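Esterase A (Caulobacter crescentus, PDB 5GKV) is a penicillin-binding protein homologue of the beta-lactamase clan, named an esterase, that probably hydrolyses ester substrates by a serine mechanism. Local coordinates at residues Ser133-Thr139 against Ala239-Trp245; Pro171-Tyr176 against Glu260-Ala264. All blocks are in the same frame, centred on the assembly; numbering follows the deposited sequence.

Interaction 1: Ser133-Thr139 against Ala239-Trp245; sequences SGFPDET and AAFFKPW
Ser-133 lays its carbonyl against the methyl of Ala-240, O to CB 3.7 Å, while its hydroxyl turns to the carbonyl of Gly-168. At Gly-134, extended and without a side chain, the loop comes within 4.2 Å of the helix, CA to CA of Ala-240, and the methyl of Ala-239 rests on Gly-134 C. A water joins Phe-135 N to Ala-239 O. Phe-135 O accepts the indole N-H of Trp-245, 2.9 Å from NE1 and nearly straight (168°); the oxygen lies in the indole plane. Trp-245 CG stands between its own N and carbonyl carbon (chi1 55°), which turns the indole toward the loop. Past Pro-136, whose O sits at the indole edge, Asp-137 sends its carboxylate to Lys-153, and its carbonyl accepts Thr-139 OG1 at 2.6 Å. Glu-138 CA then lies over the six-membered ring of Trp-245, 3.9 Å from its centroid, and Thr-139 CB over the five-membered ring, 3.7 Å from its centroid: two CH-pi contacts on one face. Lys-243 CB backs the opposite face, 3.4 Å above the plane. Sandwiched between these groups and tied through NE1, the indole is probably fixed in rotation, its single polar group satisfied where loop 133-139 meets the chain following helix 235-241.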
# COMPACT_ATOMS: atom_id res chain seq x y z
N SER A 133 10.86 -11.17 -7.03
CA SER A 133 9.42 -11.16 -6.77
C SER A 133 9.03 -12.12 -5.66
O SER A 133 8.09 -11.86 -4.90
CB SER A 133 8.67 -11.49 -8.07
OG SER A 133 9.09 -10.62 -9.11
N GLY A 134 9.74 -13.24 -5.54
CA GLY A 134 9.58 -14.17 -4.44
C GLY A 134 10.80 -15.07 -4.44
O GLY A 134 11.66 -14.99 -5.32
N PHE A 135 10.88 -15.91 -3.42
CA PHE A 135 11.94 -16.92 -3.36
C PHE A 135 11.53 -18.13 -4.19
O PHE A 135 10.51 -18.76 -3.88
CB PHE A 135 12.21 -17.32 -1.92
CG PHE A 135 12.65 -16.17 -1.02
CD1 PHE A 135 13.79 -15.43 -1.30
CD2 PHE A 135 11.92 -15.85 0.12
CE1 PHE A 135 14.19 -14.38 -0.47
CE2 PHE A 135 12.31 -14.80 0.96
CZ PHE A 135 13.44 -14.07 0.67
N PRO A 136 12.27 -18.50 -5.25
CA PRO A 136 11.90 -19.69 -6.03
C PRO A 136 12.27 -21.00 -5.36
O PRO A 136 11.66 -22.03 -5.68
CB PRO A 136 12.68 -19.50 -7.34
CG PRO A 136 13.93 -18.81 -6.89
CD PRO A 136 13.49 -17.85 -5.78
N ASP A 137 13.23 -20.99 -4.45
CA ASP A 137 13.80 -22.18 -3.84
C ASP A 137 13.19 -22.45 -2.47
O ASP A 137 12.68 -21.54 -1.80
CB ASP A 137 15.31 -22.01 -3.69
CG ASP A 137 15.67 -20.83 -2.79
OD1 ASP A 137 15.20 -19.70 -3.07
OD2 ASP A 137 16.40 -21.05 -1.79
N GLU A 138 13.27 -23.71 -2.05
CA GLU A 138 12.67 -24.16 -0.79
C GLU A 138 13.04 -23.22 0.36
O GLU A 138 14.20 -22.89 0.55
CB GLU A 138 13.13 -25.59 -0.49
CG GLU A 138 12.71 -26.10 0.88
CD GLU A 138 11.33 -26.75 0.88
OE1 GLU A 138 10.87 -27.14 -0.22
OE2 GLU A 138 10.71 -26.84 1.96
N THR A 139 12.03 -22.78 1.11
CA THR A 139 12.26 -21.77 2.12
C THR A 139 11.33 -22.02 3.30
O THR A 139 10.16 -22.38 3.11
CB THR A 139 12.04 -20.35 1.56
OG1 THR A 139 12.89 -20.14 0.42
CG2 THR A 139 12.34 -19.28 2.62
N ALA A 239 6.98 -17.92 -7.78
CA ALA A 239 7.68 -17.62 -6.54
C ALA A 239 6.90 -16.61 -5.69
O ALA A 239 6.88 -16.71 -4.46
CB ALA A 239 9.09 -17.11 -6.84
N ALA A 240 6.26 -15.63 -6.34
CA ALA A 240 5.61 -14.55 -5.59
C ALA A 240 4.40 -15.06 -4.82
O ALA A 240 4.16 -14.63 -3.68
CB ALA A 240 5.18 -13.41 -6.52
N PHE A 241 3.61 -15.94 -5.42
CA PHE A 241 2.29 -16.25 -4.87
C PHE A 241 2.01 -17.72 -4.62
O PHE A 241 1.13 -18.02 -3.80
CB PHE A 241 1.19 -15.68 -5.78
CG PHE A 241 0.93 -14.21 -5.58
CD1 PHE A 241 0.32 -13.75 -4.42
CD2 PHE A 241 1.30 -13.28 -6.54
CE1 PHE A 241 0.08 -12.40 -4.22
CE2 PHE A 241 1.06 -11.93 -6.35
CZ PHE A 241 0.45 -11.49 -5.19
N PHE A 242 2.71 -18.66 -5.26
CA PHE A 242 2.23 -20.03 -5.30
C PHE A 242 3.14 -21.02 -4.59
O PHE A 242 2.98 -22.24 -4.77
CB PHE A 242 1.99 -20.44 -6.76
CG PHE A 242 0.87 -19.69 -7.41
CD1 PHE A 242 -0.45 -19.99 -7.12
CD2 PHE A 242 1.14 -18.67 -8.31
CE1 PHE A 242 -1.49 -19.29 -7.71
CE2 PHE A 242 0.10 -17.97 -8.91
CZ PHE A 242 -1.21 -18.28 -8.61
N LYS A 243 4.06 -20.55 -3.78
CA LYS A 243 4.88 -21.45 -2.99
C LYS A 243 4.30 -21.58 -1.59
O LYS A 243 3.56 -20.71 -1.12
CB LYS A 243 6.32 -20.95 -2.91
CG LYS A 243 7.02 -20.83 -4.25
CD LYS A 243 7.06 -22.19 -4.94
CE LYS A 243 7.93 -22.17 -6.19
NZ LYS A 243 7.97 -23.52 -6.82
N PRO A 244 4.60 -22.68 -0.89
CA PRO A 244 4.18 -22.79 0.52
C PRO A 244 4.72 -21.67 1.39
O PRO A 244 4.13 -21.37 2.43
CB PRO A 244 4.74 -24.16 0.95
CG PRO A 244 4.92 -24.92 -0.31
CD PRO A 244 5.29 -23.90 -1.36
N TRP A 245 5.83 -21.05 1.00
CA TRP A 245 6.46 -19.99 1.77
C TRP A 245 6.20 -18.60 1.19
O TRP A 245 6.78 -17.63 1.68
CB TRP A 245 7.96 -20.25 1.85
CG TRP A 245 8.56 -20.41 0.51
CD1 TRP A 245 9.00 -19.41 -0.32
CD2 TRP A 245 8.77 -21.64 -0.20
NE1 TRP A 245 9.48 -19.94 -1.49
CE2 TRP A 245 9.35 -21.31 -1.45
CE3 TRP A 245 8.52 -22.98 0.09
CZ2 TRP A 245 9.70 -22.28 -2.40
CZ3 TRP A 245 8.87 -23.95 -0.85
CH2 TRP A 245 9.45 -23.59 -2.08
O HOH W 1 8.32 -16.19 -2.05

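Interaction 2: Pro171-Tyr176 against Glu260-Ala264; sequences PVTYGY and EIPSA
The CA atoms of Gly-175 and Ser-263 lie 4.0 Å apart, where the first turn of helix 173-186 meets the type I turn of Ile-261 to Ala-264, closed by Ala-264 N to Ile-261 O (2.8 Å). Gly-175 offers only backbone here, and Ser-263 CB comes to 3.3 Å from its N. With chi1 at 47°, the Ser-263 hydroxyl stands between its own N and carbonyl carbon, and from there OG donates to Val-172 O at 2.7 Å. The C=O...OG angle is 118°, with the donor 19° from the carbonyl plane. Val-172 O also accepts Gly-175 N, so one oxygen serves both the helix start and the neighbouring turn. The site lies beside the Ser-x-x-Lys motif of the serine beta-lactamase and penicillin-binding protein fold: Lys-83, which by sequence is probably the lysine of that motif, binds through NZ to both Pro-171 O and Ser-263 O. The edge of the Tyr-174 ring faces Ser-263 CB, and its hydroxyl bonds Lys-83 O. Pro-262 packs its ring on Gly-175 O, with CD 3.7 Å away. Further along, Tyr-176 crosses Ile-261 at a slant, OH to CG1 4.0 Å, while that hydroxyl is engaged by Trp-144 O.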
# COMPACT_ATOMS: atom_id res chain seq x y z
N PRO A 171 5.16 -9.06 -4.08
CA PRO A 171 4.08 -8.80 -3.10
C PRO A 171 4.55 -8.74 -1.65
O PRO A 171 3.99 -7.98 -0.86
CB PRO A 171 3.09 -9.95 -3.33
CG PRO A 171 3.91 -11.04 -3.93
CD PRO A 171 4.98 -10.35 -4.77
N VAL A 172 5.56 -9.52 -1.27
CA VAL A 172 6.06 -9.54 0.10
C VAL A 172 7.48 -8.98 0.19
O VAL A 172 7.79 -8.16 1.05
CB VAL A 172 5.99 -10.96 0.70
CG1 VAL A 172 6.37 -10.94 2.17
CG2 VAL A 172 4.60 -11.58 0.48
N THR A 173 8.36 -9.42 -0.72
CA THR A 173 9.77 -9.06 -0.64
C THR A 173 10.00 -7.55 -0.75
O THR A 173 10.99 -7.05 -0.20
CB THR A 173 10.55 -9.78 -1.74
OG1 THR A 173 9.97 -9.47 -3.01
CG2 THR A 173 10.48 -11.30 -1.51
N TYR A 174 9.11 -6.83 -1.44
CA TYR A 174 9.26 -5.38 -1.57
C TYR A 174 9.41 -4.70 -0.23
O TYR A 174 10.15 -3.72 -0.10
CB TYR A 174 8.06 -4.80 -2.32
CG TYR A 174 7.82 -3.29 -2.24
CD1 TYR A 174 7.17 -2.73 -1.14
CD2 TYR A 174 8.14 -2.45 -3.31
CE1 TYR A 174 6.89 -1.37 -1.08
CE2 TYR A 174 7.86 -1.08 -3.26
CZ TYR A 174 7.22 -0.55 -2.13
OH TYR A 174 6.92 0.81 -2.04
N GLY A 175 8.67 -5.16 0.78
CA GLY A 175 8.70 -4.49 2.07
C GLY A 175 10.05 -4.62 2.75
O GLY A 175 10.47 -3.72 3.48
N TYR A 176 10.74 -5.73 2.50
CA TYR A 176 12.08 -5.92 3.04
C TYR A 176 13.11 -5.15 2.24
O TYR A 176 14.05 -4.59 2.82
CB TYR A 176 12.41 -7.42 3.10
CG TYR A 176 11.44 -8.19 3.97
CD1 TYR A 176 10.21 -8.64 3.46
CD2 TYR A 176 11.74 -8.46 5.31
CE1 TYR A 176 9.32 -9.34 4.26
CE2 TYR A 176 10.85 -9.17 6.12
CZ TYR A 176 9.64 -9.61 5.58
OH TYR A 176 8.74 -10.30 6.37
N GLU A 260 7.06 -5.66 11.72
CA GLU A 260 6.94 -4.70 10.63
C GLU A 260 7.09 -5.45 9.31
O GLU A 260 8.13 -6.05 9.05
CB GLU A 260 8.00 -3.61 10.72
CG GLU A 260 7.93 -2.80 11.98
CD GLU A 260 8.82 -1.57 11.89
OE1 GLU A 260 9.26 -1.24 10.75
OE2 GLU A 260 9.07 -0.94 12.94
N ILE A 261 6.04 -5.43 8.49
CA ILE A 261 6.11 -5.95 7.13
C ILE A 261 5.62 -4.82 6.23
O ILE A 261 4.42 -4.75 5.92
CB ILE A 261 5.29 -7.24 6.99
CG1 ILE A 261 5.75 -8.28 8.03
CG2 ILE A 261 5.44 -7.80 5.55
CD1 ILE A 261 4.98 -9.59 8.02
N PRO A 262 6.50 -3.89 5.82
CA PRO A 262 6.03 -2.70 5.09
C PRO A 262 5.43 -2.99 3.72
O PRO A 262 4.95 -2.06 3.05
CB PRO A 262 7.31 -1.85 4.98
CG PRO A 262 8.18 -2.31 6.13
CD PRO A 262 7.92 -3.80 6.19
N SER A 263 5.43 -4.24 3.26
CA SER A 263 4.70 -4.59 2.06
C SER A 263 3.27 -5.04 2.33
O SER A 263 2.50 -5.18 1.38
CB SER A 263 5.43 -5.70 1.29
OG SER A 263 5.82 -6.74 2.18
N ALA A 264 2.89 -5.27 3.60
CA ALA A 264 1.66 -6.04 3.85
C ALA A 264 0.96 -5.88 5.20
O ALA A 264 -0.19 -6.29 5.31
CB ALA A 264 1.95 -7.53 3.66

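Both interactions are buried, but interaction 2 is deeper, its centre about 10 Å from the chain centre against about 21 Å for interaction 1, which has exposed residues at its margin. Their own centres are about 14 Å apart, and they touch: Pro-171 CD lies 3.5 Å from both Ser-133 O and Ala-240 CB, while Pro-171 CB meets Phe-241 CZ. Trp-144 is shared, bonding to Trp-245 O and Tyr-176 OH. Each uses a glycine for close backbone approach, but the chemistry differs: an indole gripped by CH-pi contacts and one N-H bond farther out, a serine hydroxyl and carbonyls near Lys-83 in the interior. Their segments alternate along the chain, and the two contacts meet at Pro-171.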